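Local coordinates for 3-oxoacyl-[acyl-carrier-protein] synthase, mitochondrial (Arabidopsis thaliana, PDB 2IX4) that catalyses the condensation steps of mitochondrial fatty acid synthesis, extending acyl chains by two carbons taken from malonyl-ACP, at residues Ser352-Thr357 / Ala366-Phe371; Asn318-Ser323 / Asn415-Gly420; Ala95-Leu100 / Met164-Gln169. All coordinates share one frame; numbering follows the deposited sequence.

From the N terminus, contact 3 comes first: helix 87-102 runs through 95-100, and 64 residues later the end of helix 157-166 and the turn after it, 164-169, return to its side. That loop closes before the others open. Contact 2 opens at 318-323, from the last residue of strand 316-318, and closes far along the chain at 415-420 on strand 411-418. Nested within it, contact 1 joins the short helix 354-357 to helix 364-378. Contacts 1 and 2 touch and share one potassium ion, with Lys354 NZ and Ser352 OG probably hydrogen-bonded to His320 O and Ala321 O. Contact 3 stands apart, its centre about 23 Å from that of contact 1 and about 28 Å from contact 2's.

Contact 1 of 3, residues Ser352-Thr357 / Ala366-Phe371; sequences STKGAT and AVEAIF. With K (potassium ion), chain D.
Lys354 meets Glu368 in a buried salt bridge, its NZ 2.8 Å from OE2 on the syn side of the carboxylate, with a weaker bond from NZ to OE1. The lysine crosses the glutamate at about a right angle, extended as far as CE and then bent at the last torsion (chi4 67°), which turns the ammonium group onto both oxygens. NZ also donates to the carbonyl of His320. Glu368 OE1 is a potassium ligand as well, 2.7 Å from the ion, so one carboxylate lies between the lysine and the ion.

Glu368 OE2 also accepts from a water 2.8 Å away. The same water donates to Thr357 OG1 and lies 2.7 Å from Thr353 OG1, knitting both threonines to the glutamate. Ser352 OG caps the start of the short helix through a weak bond from Lys354 N.

Outward from the polar cluster comes Phe371, met along its rim. Thr353 OG1 sits 3.3 Å from Phe371 CD1, near the ring plane, and Thr357 CG2 lies in that plane, 3.9 Å from Phe371 CE1. Met10 and the helix 18-26 residues Thr21 and Leu25 also pack on this phenylalanine.

Asn318, Ala319, Ser414 and Asn415 complete the potassium site. Lys354 also lies against His359, which like His320 is a predicted active-site residue; a lysine and a glutamate placed beside the two histidines are a familiar feature of condensing enzymes of the KAS I/II type.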
ATOM      1  N   SER A 352       1.271  24.592   9.378  1.00 20.19           N
ATOM      2  CA  SER A 352       1.072  23.175   9.645  1.00 19.90           C
ATOM      3  C   SER A 352      -0.031  23.014  10.681  1.00 19.66           C
ATOM      4  O   SER A 352      -0.020  23.682  11.717  1.00 19.51           O
ATOM      5  CB  SER A 352       2.350  22.516  10.147  1.00 19.91           C
ATOM      6  OG  SER A 352       2.073  21.192  10.576  1.00 20.77           O
ATOM      7  N   THR A 353      -0.979  22.127  10.393  1.00 19.44           N
ATOM      8  CA  THR A 353      -2.124  21.906  11.273  1.00 19.31           C
ATOM      9  C   THR A 353      -1.884  20.764  12.270  1.00 19.64           C
ATOM     10  O   THR A 353      -2.781  20.397  13.039  1.00 19.57           O
ATOM     11  CB  THR A 353      -3.418  21.656  10.461  1.00 19.28           C
ATOM     12  OG1 THR A 353      -3.142  20.770   9.374  1.00 18.86           O
ATOM     13  CG2 THR A 353      -3.953  22.956   9.906  1.00 19.26           C
ATOM     14  N   LYS A 354      -0.664  20.231  12.271  1.00 19.82           N
ATOM     15  CA  LYS A 354      -0.297  19.111  13.143  1.00 20.36           C
ATOM     16  C   LYS A 354      -0.149  19.494  14.621  1.00 20.60           C
ATOM     17  O   LYS A 354      -0.141  18.622  15.491  1.00 20.80           O
ATOM     18  CB  LYS A 354       0.965  18.410  12.628  1.00 20.27           C
ATOM     19  CG  LYS A 354       0.716  17.559  11.383  1.00 20.90           C
ATOM     20  CD  LYS A 354       1.886  16.629  11.100  1.00 21.27           C
ATOM     21  CE  LYS A 354       1.602  15.676   9.947  1.00 21.98           C
ATOM     22  NZ  LYS A 354       1.490  16.379   8.636  1.00 23.27           N
ATOM     23  N   GLY A 355      -0.030  20.787  14.904  1.00 20.93           N
ATOM     24  CA  GLY A 355      -0.099  21.272  16.284  1.00 21.24           C
ATOM     25  C   GLY A 355      -1.449  20.955  16.915  1.00 21.39           C
ATOM     26  O   GLY A 355      -1.535  20.723  18.121  1.00 21.57           O
ATOM     27  N   ALA A 356      -2.491  20.925  16.084  1.00 21.36           N
ATOM     28  CA  ALA A 356      -3.872  20.698  16.521  1.00 21.43           C
ATOM     29  C   ALA A 356      -4.312  19.230  16.451  1.00 21.57           C
ATOM     30  O   ALA A 356      -4.935  18.716  17.384  1.00 21.56           O
ATOM     31  CB  ALA A 356      -4.821  21.563  15.703  1.00 21.22           C
ATOM     32  N   THR A 357      -4.000  18.570  15.339  1.00 21.76           N
ATOM     33  CA  THR A 357      -4.441  17.197  15.094  1.00 21.73           C
ATOM     34  C   THR A 357      -3.433  16.153  15.559  1.00 21.83           C
ATOM     35  O   THR A 357      -3.785  14.992  15.753  1.00 21.83           O
ATOM     36  CB  THR A 357      -4.695  16.942  13.593  1.00 21.74           C
ATOM     37  OG1 THR A 357      -3.484  17.169  12.859  1.00 21.75           O
ATOM     38  CG2 THR A 357      -5.804  17.838  13.060  1.00 21.67           C
ATOM     39  N   ALA A 366      -4.503  12.825   3.852  1.00 21.35           N
ATOM     40  CA  ALA A 366      -5.906  12.912   3.451  1.00 21.48           C
ATOM     41  C   ALA A 366      -6.644  13.983   4.236  1.00 21.52           C
ATOM     42  O   ALA A 366      -7.403  14.771   3.667  1.00 21.75           O
ATOM     43  CB  ALA A 366      -6.586  11.572   3.621  1.00 21.56           C
ATOM     44  N   VAL A 367      -6.431  13.989   5.548  1.00 21.50           N
ATOM     45  CA  VAL A 367      -7.012  14.993   6.436  1.00 21.45           C
ATOM     46  C   VAL A 367      -6.544  16.402   6.035  1.00 21.33           C
ATOM     47  O   VAL A 367      -7.338  17.340   5.963  1.00 21.10           O
ATOM     48  CB  VAL A 367      -6.672  14.660   7.915  1.00 21.53           C
ATOM     49  CG1 VAL A 367      -6.788  15.882   8.816  1.00 21.75           C
ATOM     50  CG2 VAL A 367      -7.569  13.519   8.420  1.00 21.73           C
ATOM     51  N   GLU A 368      -5.256  16.531   5.740  1.00 21.11           N
ATOM     52  CA  GLU A 368      -4.678  17.828   5.417  1.00 21.02           C
ATOM     53  C   GLU A 368      -5.021  18.301   3.999  1.00 20.95           C
ATOM     54  O   GLU A 368      -5.027  19.505   3.729  1.00 21.25           O
ATOM     55  CB  GLU A 368      -3.177  17.808   5.694  1.00 21.18           C
ATOM     56  CG  GLU A 368      -2.883  17.723   7.192  1.00 21.31           C
ATOM     57  CD  GLU A 368      -1.508  17.177   7.533  1.00 22.43           C
ATOM     58  OE1 GLU A 368      -0.606  17.168   6.659  1.00 21.21           O
ATOM     59  OE2 GLU A 368      -1.325  16.766   8.699  1.00 23.63           O
ATOM     60  N   ALA A 369      -5.337  17.359   3.109  1.00 20.54           N
ATOM     61  CA  ALA A 369      -5.883  17.698   1.797  1.00 20.08           C
ATOM     62  C   ALA A 369      -7.285  18.283   1.958  1.00 19.94           C
ATOM     63  O   ALA A 369      -7.650  19.233   1.271  1.00 20.20           O
ATOM     64  CB  ALA A 369      -5.906  16.475   0.883  1.00 19.83           C
ATOM     65  N   ILE A 370      -8.061  17.709   2.874  1.00 19.51           N
ATOM     66  CA  ILE A 370      -9.384  18.232   3.214  1.00 19.14           C
ATOM     67  C   ILE A 370      -9.284  19.657   3.768  1.00 19.06           C
ATOM     68  O   ILE A 370     -10.056  20.533   3.372  1.00 18.74           O
ATOM     69  CB  ILE A 370     -10.141  17.279   4.180  1.00 19.19           C
ATOM     70  CG1 ILE A 370     -10.486  15.974   3.450  1.00 19.21           C
ATOM     71  CG2 ILE A 370     -11.406  17.940   4.738  1.00 18.75           C
ATOM     72  CD1 ILE A 370     -10.980  14.832   4.344  1.00 18.51           C
ATOM     73  N   PHE A 371      -8.316  19.891   4.658  1.00 18.93           N
ATOM     74  CA  PHE A 371      -8.065  21.232   5.190  1.00 18.99           C
ATOM     75  C   PHE A 371      -7.742  22.227   4.072  1.00 19.07           C
ATOM     76  O   PHE A 371      -8.210  23.369   4.098  1.00 19.23           O
ATOM     77  CB  PHE A 371      -6.932  21.230   6.231  1.00 18.92           C
ATOM     78  CG  PHE A 371      -7.268  20.518   7.521  1.00 18.83           C
ATOM     79  CD1 PHE A 371      -6.247  20.093   8.371  1.00 19.46           C
ATOM     80  CD2 PHE A 371      -8.591  20.272   7.891  1.00 19.04           C
ATOM     81  CE1 PHE A 371      -6.535  19.433   9.565  1.00 18.93           C
ATOM     82  CE2 PHE A 371      -8.887  19.612   9.081  1.00 19.54           C
ATOM     83  CZ  PHE A 371      -7.856  19.190   9.921  1.00 18.91           C
TER
HETATM   84  K     K D1463       0.205  18.700   4.563  1.00 18.18           K
HETATM   85  O   HOH W   1      -2.883  18.263  10.427  1.00 14.41           O

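Contact 2 of 3, residues Asn318-Ser323 / Asn415-Gly420; sequences NAHATS and NSFGFG. With K (potassium ion), chain D; 6NA (hexanoic acid), chain C.
His320 leaves the backbone with CG opposite its own N (chi1 -179°), and this carries the imidazole along strand 411-418 to lie over the Ser416-Phe417 peptide. Phe417 takes the other course, its CG beside the backbone N, and its side chain slides past the histidine in the opposite direction. Phe417 N sits 3.4 Å above the centre of the His320 imidazole, with Ser416 C nearer the rim on the same face. The two rings meet obliquely, their planes at 62°, and Phe417 CD2 packs 3.6 Å from His320 CB. At one edge, in the imidazole plane, a water lies 2.7 Å from His320 ND1 and also bonds to Ser416 OG.

Behind the ring the backbones are tied by Asn415 N, which donates to Asn318 O at 3.2 Å. Asn318 grips the potassium ion twice, through O and OD1, both at 2.9 Å, and its side-chain amide is also hydrogen-bonded to Tyr316. Asn415 O binds the ion more closely, at 2.6 Å, whereas Ala319 O is a long ligand; Glu368 and Ser414 supply the other two. The ion thus pins the loop to the strand just before the predicted catalytic His320.

In the loop that follows, Phe419 N donates to the hexanoic acid oxygen O at 2.9 Å, and the ligand's CA rests over the centre of the Phe419 ring. Phe419 O accepts from Asn156 of the second subunit, whose Leu154 also packs against Phe419.

Strand 316-318 pairs in parallel with 411-418, which is antiparallel to 422-429. Helix 325-339 stands alongside: its Glu331 accepts from His320 N and Ala321 N and touches Phe417, while Ala296 of helix 294-307 packs on Phe417 too.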
ATOM      1  N   ASN A 318      -0.353  24.025   2.993  1.00 21.06           N
ATOM      2  CA  ASN A 318      -0.442  23.255   4.224  1.00 21.18           C
ATOM      3  C   ASN A 318       0.791  22.362   4.312  1.00 21.23           C
ATOM      4  O   ASN A 318       0.881  21.343   3.625  1.00 21.28           O
ATOM      5  CB  ASN A 318      -1.750  22.458   4.284  1.00 21.27           C
ATOM      6  CG  ASN A 318      -1.949  21.752   5.617  1.00 21.47           C
ATOM      7  OD1 ASN A 318      -1.376  20.689   5.856  1.00 21.95           O
ATOM      8  ND2 ASN A 318      -2.777  22.327   6.482  1.00 21.39           N
ATOM      9  N   ALA A 319       1.751  22.772   5.140  1.00 21.39           N
ATOM     10  CA  ALA A 319       3.042  22.089   5.262  1.00 21.43           C
ATOM     11  C   ALA A 319       2.911  20.726   5.933  1.00 21.70           C
ATOM     12  O   ALA A 319       1.952  20.480   6.675  1.00 21.85           O
ATOM     13  CB  ALA A 319       4.030  22.963   6.031  1.00 21.57           C
ATOM     14  N   HIS A 320       3.859  19.831   5.656  1.00 21.62           N
ATOM     15  CA  HIS A 320       3.884  18.529   6.321  1.00 21.53           C
ATOM     16  C   HIS A 320       4.310  18.675   7.775  1.00 21.46           C
ATOM     17  O   HIS A 320       3.801  17.966   8.647  1.00 21.54           O
ATOM     18  CB  HIS A 320       4.797  17.535   5.589  1.00 21.51           C
ATOM     19  CG  HIS A 320       4.828  16.173   6.215  1.00 21.25           C
ATOM     20  ND1 HIS A 320       3.714  15.361   6.285  1.00 20.51           N
ATOM     21  CD2 HIS A 320       5.831  15.489   6.813  1.00 20.21           C
ATOM     22  CE1 HIS A 320       4.033  14.234   6.895  1.00 20.26           C
ATOM     23  NE2 HIS A 320       5.311  14.286   7.226  1.00 20.58           N
ATOM     24  N   ALA A 321       5.234  19.611   8.005  1.00 21.22           N
ATOM     25  CA  ALA A 321       5.866  19.879   9.304  1.00 21.15           C
ATOM     26  C   ALA A 321       5.186  19.219  10.502  1.00 21.05           C
ATOM     27  O   ALA A 321       4.097  19.621  10.925  1.00 20.78           O
ATOM     28  CB  ALA A 321       6.013  21.383   9.523  1.00 21.12           C
ATOM     29  N   THR A 322       5.873  18.218  11.046  1.00 21.09           N
ATOM     30  CA  THR A 322       5.345  17.338  12.082  1.00 21.02           C
ATOM     31  C   THR A 322       5.755  17.745  13.498  1.00 21.11           C
ATOM     32  O   THR A 322       5.350  17.099  14.464  1.00 21.06           O
ATOM     33  CB  THR A 322       5.816  15.884  11.852  1.00 21.28           C
ATOM     34  OG1 THR A 322       7.249  15.834  11.901  1.00 20.64           O
ATOM     35  CG2 THR A 322       5.345  15.369  10.501  1.00 21.03           C
ATOM     36  N   SER A 323       6.542  18.817  13.612  1.00 21.08           N
ATOM     37  CA  SER A 323       7.121  19.284  14.887  1.00 21.05           C
ATOM     38  C   SER A 323       8.442  18.570  15.206  1.00 21.18           C
ATOM     39  O   SER A 323       8.713  18.217  16.358  1.00 21.15           O
ATOM     40  CB  SER A 323       6.125  19.173  16.053  1.00 21.00           C
ATOM     41  OG  SER A 323       6.575  19.902  17.183  1.00 20.55           O
ATOM     42  N   ASN A 415       1.600  19.209   1.313  1.00 22.20           N
ATOM     43  CA  ASN A 415       2.760  18.313   1.297  1.00 22.13           C
ATOM     44  C   ASN A 415       2.609  17.153   2.281  1.00 22.27           C
ATOM     45  O   ASN A 415       2.126  17.350   3.402  1.00 22.26           O
ATOM     46  CB  ASN A 415       4.027  19.088   1.651  1.00 21.86           C
ATOM     47  CG  ASN A 415       4.384  20.142   0.622  1.00 21.82           C
ATOM     48  OD1 ASN A 415       3.901  20.118  -0.510  1.00 21.00           O
ATOM     49  ND2 ASN A 415       5.251  21.071   1.011  1.00 21.89           N
ATOM     50  N   SER A 416       3.021  15.959   1.866  1.00 22.23           N
ATOM     51  CA  SER A 416       3.068  14.789   2.750  1.00 22.19           C
ATOM     52  C   SER A 416       4.326  13.975   2.469  1.00 22.22           C
ATOM     53  O   SER A 416       4.531  13.516   1.345  1.00 21.90           O
ATOM     54  CB  SER A 416       1.836  13.910   2.561  1.00 22.29           C
ATOM     55  OG  SER A 416       0.647  14.656   2.725  1.00 22.53           O
ATOM     56  N   PHE A 417       5.162  13.807   3.493  1.00 22.40           N
ATOM     57  CA  PHE A 417       6.416  13.059   3.369  1.00 22.86           C
ATOM     58  C   PHE A 417       6.431  11.856   4.316  1.00 23.11           C
ATOM     59  O   PHE A 417       5.910  11.931   5.427  1.00 23.62           O
ATOM     60  CB  PHE A 417       7.625  13.965   3.655  1.00 22.85           C
ATOM     61  CG  PHE A 417       7.525  15.349   3.051  1.00 23.15           C
ATOM     62  CD1 PHE A 417       7.208  15.532   1.702  1.00 23.26           C
ATOM     63  CD2 PHE A 417       7.775  16.473   3.831  1.00 23.18           C
ATOM     64  CE1 PHE A 417       7.129  16.810   1.151  1.00 23.04           C
ATOM     65  CE2 PHE A 417       7.700  17.753   3.289  1.00 23.14           C
ATOM     66  CZ  PHE A 417       7.376  17.922   1.949  1.00 23.41           C
ATOM     67  N   GLY A 418       7.027  10.749   3.880  1.00 23.20           N
ATOM     68  CA  GLY A 418       7.048   9.528   4.685  1.00 23.21           C
ATOM     69  C   GLY A 418       8.407   8.863   4.801  1.00 23.41           C
ATOM     70  O   GLY A 418       9.347   9.218   4.084  1.00 23.24           O
ATOM     71  N   PHE A 419       8.507   7.897   5.714  1.00 23.45           N
ATOM     72  CA  PHE A 419       9.713   7.078   5.857  1.00 23.64           C
ATOM     73  C   PHE A 419      10.011   6.392   4.528  1.00 23.56           C
ATOM     74  O   PHE A 419       9.092   6.000   3.799  1.00 23.58           O
ATOM     75  CB  PHE A 419       9.533   6.023   6.958  1.00 23.87           C
ATOM     76  CG  PHE A 419       9.677   6.557   8.366  1.00 24.24           C
ATOM     77  CD1 PHE A 419       9.710   5.674   9.444  1.00 24.55           C
ATOM     78  CD2 PHE A 419       9.786   7.923   8.621  1.00 24.80           C
ATOM     79  CE1 PHE A 419       9.835   6.141  10.752  1.00 24.75           C
ATOM     80  CE2 PHE A 419       9.917   8.401   9.928  1.00 24.88           C
ATOM     81  CZ  PHE A 419       9.943   7.508  10.994  1.00 24.62           C
ATOM     82  N   GLY A 420      11.295   6.253   4.219  1.00 23.45           N
ATOM     83  CA  GLY A 420      11.726   5.723   2.933  1.00 23.35           C
ATOM     84  C   GLY A 420      12.013   6.837   1.947  1.00 23.28           C
ATOM     85  O   GLY A 420      12.471   6.583   0.831  1.00 23.45           O
TER
HETATM   86  K     K D1463       0.205  18.700   4.563  1.00 18.18           K
HETATM   87  CA  6NA C1462       6.156   7.363   9.807  1.00 26.72           C
HETATM   88  C   6NA C1462       5.687   8.252   8.679  1.00 26.52           C
HETATM   89  O   6NA C1462       6.350   8.364   7.661  1.00 25.73           O
HETATM   90  CB  6NA C1462       5.784   5.919   9.494  1.00 26.98           C
HETATM   91  CG  6NA C1462       4.349   5.614   9.920  1.00 27.55           C
HETATM   92  CD  6NA C1462       3.604   4.865   8.829  1.00 27.91           C
HETATM   93  C6  6NA C1462       2.157   5.294   8.770  1.00 27.95           C
HETATM   94  O   HOH W   2       1.084  14.962   5.733  1.00 25.59           O

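Contact 3 of 3, residues Ala95-Leu100 / Met164-Gln169; sequences AADEAL and MKYGFQ
Leu100 CD1 sits over the centre of one face of the Tyr166 ring, a CH-pi contact 3.7 Å from the centroid and 13° off the normal. Lys165 CG, from the residue just before on the same helix, lies over the centre of the opposite face. At the phenol edge, in the ring plane, Tyr166 OH donates at 2.7 Å to Asp97 OD2, which accepts on its anti lone pair, away from the other oxygen. The carboxylate is turned only 20° from the ring plane. With chi1 near -166° the Asp97 carboxylate swings away from its own backbone N and across to the phenol, and Arg101 forms a salt bridge with its OD1.

Phe168 carries the packing inward. Tyr166 CB rests over the centre of its ring, while Leu100 CD1 approaches at the edge, 3.7 Å from Phe168 CE1, so this one methyl touches both aromatics. Gly167 makes the link between them, leaving helix 157-166 with positive phi.

Together these side chains join the flank of helix 87-102 to the end of helix 157-166. Beneath them runs the central sheet: Ala96, Leu100 and Phe168 all rest on Val202 of strand 200-207, and Phe168 also meets Thr116 and Val118 of strand 116-122.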
ATOM      1  N   ALA A  95     -15.814   7.938   7.852  1.00 20.32           N
ATOM      2  CA  ALA A  95     -15.458   9.082   7.015  1.00 20.26           C
ATOM      3  C   ALA A  95     -16.001   8.957   5.591  1.00 20.19           C
ATOM      4  O   ALA A  95     -16.469   9.944   5.013  1.00 20.20           O
ATOM      5  CB  ALA A  95     -13.948   9.277   6.999  1.00 19.92           C
ATOM      6  N   ALA A  96     -15.940   7.747   5.032  1.00 19.90           N
ATOM      7  CA  ALA A  96     -16.434   7.496   3.678  1.00 19.83           C
ATOM      8  C   ALA A  96     -17.937   7.714   3.591  1.00 19.89           C
ATOM      9  O   ALA A  96     -18.426   8.256   2.602  1.00 20.06           O
ATOM     10  CB  ALA A  96     -16.070   6.097   3.213  1.00 19.72           C
ATOM     11  N   ASP A  97     -18.656   7.302   4.633  1.00 19.92           N
ATOM     12  CA  ASP A  97     -20.107   7.479   4.692  1.00 19.97           C
ATOM     13  C   ASP A  97     -20.505   8.953   4.699  1.00 19.98           C
ATOM     14  O   ASP A  97     -21.482   9.341   4.050  1.00 19.93           O
ATOM     15  CB  ASP A  97     -20.690   6.783   5.921  1.00 20.11           C
ATOM     16  CG  ASP A  97     -22.201   6.654   5.851  1.00 20.60           C
ATOM     17  OD1 ASP A  97     -22.892   7.348   6.627  1.00 21.18           O
ATOM     18  OD2 ASP A  97     -22.694   5.873   5.005  1.00 21.00           O
ATOM     19  N   GLU A  98     -19.756   9.763   5.445  1.00 19.91           N
ATOM     20  CA  GLU A  98     -19.976  11.207   5.481  1.00 19.86           C
ATOM     21  C   GLU A  98     -19.687  11.837   4.120  1.00 19.75           C
ATOM     22  O   GLU A  98     -20.495  12.616   3.610  1.00 19.55           O
ATOM     23  CB  GLU A  98     -19.118  11.871   6.566  1.00 19.89           C
ATOM     24  CG  GLU A  98     -19.376  13.368   6.717  1.00 20.45           C
ATOM     25  CD  GLU A  98     -18.332  14.093   7.555  1.00 20.73           C
ATOM     26  OE1 GLU A  98     -17.394  13.445   8.075  1.00 20.46           O
ATOM     27  OE2 GLU A  98     -18.460  15.326   7.692  1.00 21.62           O
ATOM     28  N   ALA A  99     -18.534  11.493   3.542  1.00 19.63           N
ATOM     29  CA  ALA A  99     -18.129  11.998   2.229  1.00 19.73           C
ATOM     30  C   ALA A  99     -19.146  11.677   1.130  1.00 19.91           C
ATOM     31  O   ALA A  99     -19.509  12.550   0.342  1.00 20.08           O
ATOM     32  CB  ALA A  99     -16.744  11.468   1.855  1.00 19.76           C
ATOM     33  N   LEU A 100     -19.608  10.429   1.090  1.00 20.02           N
ATOM     34  CA  LEU A 100     -20.566   9.985   0.072  1.00 20.33           C
ATOM     35  C   LEU A 100     -21.939  10.642   0.211  1.00 20.55           C
ATOM     36  O   LEU A 100     -22.586  10.963  -0.793  1.00 20.53           O
ATOM     37  CB  LEU A 100     -20.693   8.457   0.072  1.00 20.27           C
ATOM     38  CG  LEU A 100     -19.489   7.695  -0.499  1.00 20.48           C
ATOM     39  CD1 LEU A 100     -19.478   6.260  -0.001  1.00 19.96           C
ATOM     40  CD2 LEU A 100     -19.474   7.743  -2.027  1.00 20.29           C
ATOM     41  N   MET A 164     -17.523  -2.930  -0.408  1.00 23.20           N
ATOM     42  CA  MET A 164     -18.563  -3.894  -0.030  1.00 23.42           C
ATOM     43  C   MET A 164     -19.844  -3.229   0.463  1.00 22.93           C
ATOM     44  O   MET A 164     -20.945  -3.640   0.090  1.00 22.91           O
ATOM     45  CB  MET A 164     -18.054  -4.836   1.062  1.00 23.86           C
ATOM     46  CG  MET A 164     -17.242  -6.022   0.574  1.00 25.77           C
ATOM     47  SD  MET A 164     -16.617  -7.018   1.953  1.00 30.40           S
ATOM     48  CE  MET A 164     -18.145  -7.588   2.696  1.00 27.88           C
ATOM     49  N   LYS A 165     -19.696  -2.212   1.312  1.00 22.40           N
ATOM     50  CA  LYS A 165     -20.847  -1.551   1.926  1.00 22.06           C
ATOM     51  C   LYS A 165     -21.757  -0.894   0.885  1.00 21.74           C
ATOM     52  O   LYS A 165     -22.982  -0.945   1.002  1.00 21.54           O
ATOM     53  CB  LYS A 165     -20.395  -0.526   2.976  1.00 22.03           C
ATOM     54  CG  LYS A 165     -21.543   0.127   3.755  1.00 22.09           C
ATOM     55  CD  LYS A 165     -21.025   1.024   4.874  1.00 22.38           C
ATOM     56  CE  LYS A 165     -22.140   1.867   5.495  1.00 23.45           C
ATOM     57  NZ  LYS A 165     -23.192   1.035   6.159  1.00 24.75           N
ATOM     58  N   TYR A 166     -21.150  -0.304  -0.142  1.00 21.32           N
ATOM     59  CA  TYR A 166     -21.892   0.488  -1.124  1.00 20.86           C
ATOM     60  C   TYR A 166     -22.019  -0.186  -2.493  1.00 20.61           C
ATOM     61  O   TYR A 166     -22.705   0.325  -3.379  1.00 20.64           O
ATOM     62  CB  TYR A 166     -21.268   1.882  -1.244  1.00 20.97           C
ATOM     63  CG  TYR A 166     -21.137   2.586   0.085  1.00 20.86           C
ATOM     64  CD1 TYR A 166     -19.920   2.617   0.762  1.00 21.44           C
ATOM     65  CD2 TYR A 166     -22.241   3.194   0.683  1.00 21.19           C
ATOM     66  CE1 TYR A 166     -19.796   3.250   1.991  1.00 21.02           C
ATOM     67  CE2 TYR A 166     -22.129   3.830   1.913  1.00 21.08           C
ATOM     68  CZ  TYR A 166     -20.907   3.852   2.559  1.00 21.36           C
ATOM     69  OH  TYR A 166     -20.794   4.476   3.776  1.00 21.47           O
ATOM     70  N   GLY A 167     -21.372  -1.338  -2.652  1.00 20.20           N
ATOM     71  CA  GLY A 167     -21.427  -2.093  -3.900  1.00 19.82           C
ATOM     72  C   GLY A 167     -20.566  -1.476  -4.985  1.00 19.60           C
ATOM     73  O   GLY A 167     -20.885  -1.580  -6.167  1.00 19.53           O
ATOM     74  N   PHE A 168     -19.473  -0.838  -4.579  1.00 19.38           N
ATOM     75  CA  PHE A 168     -18.594  -0.145  -5.517  1.00 19.42           C
ATOM     76  C   PHE A 168     -17.644  -1.125  -6.196  1.00 19.49           C
ATOM     77  O   PHE A 168     -16.811  -1.755  -5.534  1.00 19.64           O
ATOM     78  CB  PHE A 168     -17.823   0.986  -4.816  1.00 19.41           C
ATOM     79  CG  PHE A 168     -18.692   2.137  -4.358  1.00 18.85           C
ATOM     80  CD1 PHE A 168     -18.267   2.969  -3.329  1.00 18.97           C
ATOM     81  CD2 PHE A 168     -19.933   2.385  -4.949  1.00 18.92           C
ATOM     82  CE1 PHE A 168     -19.053   4.039  -2.898  1.00 18.54           C
ATOM     83  CE2 PHE A 168     -20.732   3.449  -4.523  1.00 19.02           C
ATOM     84  CZ  PHE A 168     -20.289   4.279  -3.495  1.00 18.49           C
ATOM     85  N   GLN A 169     -17.771  -1.244  -7.518  1.00 19.46           N
ATOM     86  CA  GLN A 169     -17.064  -2.276  -8.281  1.00 19.44           C
ATOM     87  C   GLN A 169     -16.034  -1.721  -9.269  1.00 19.64           C
ATOM     88  O   GLN A 169     -15.540  -2.446 -10.139  1.00 19.65           O
ATOM     89  CB  GLN A 169     -18.064  -3.193  -8.991  1.00 19.43           C
ATOM     90  CG  GLN A 169     -18.991  -3.937  -8.039  1.00 19.15           C
ATOM     91  CD  GLN A 169     -20.256  -4.420  -8.715  1.00 19.88           C
ATOM     92  OE1 GLN A 169     -20.223  -5.344  -9.523  1.00 20.25           O
ATOM     93  NE2 GLN A 169     -21.382  -3.803  -8.378  1.00 19.78           N
TER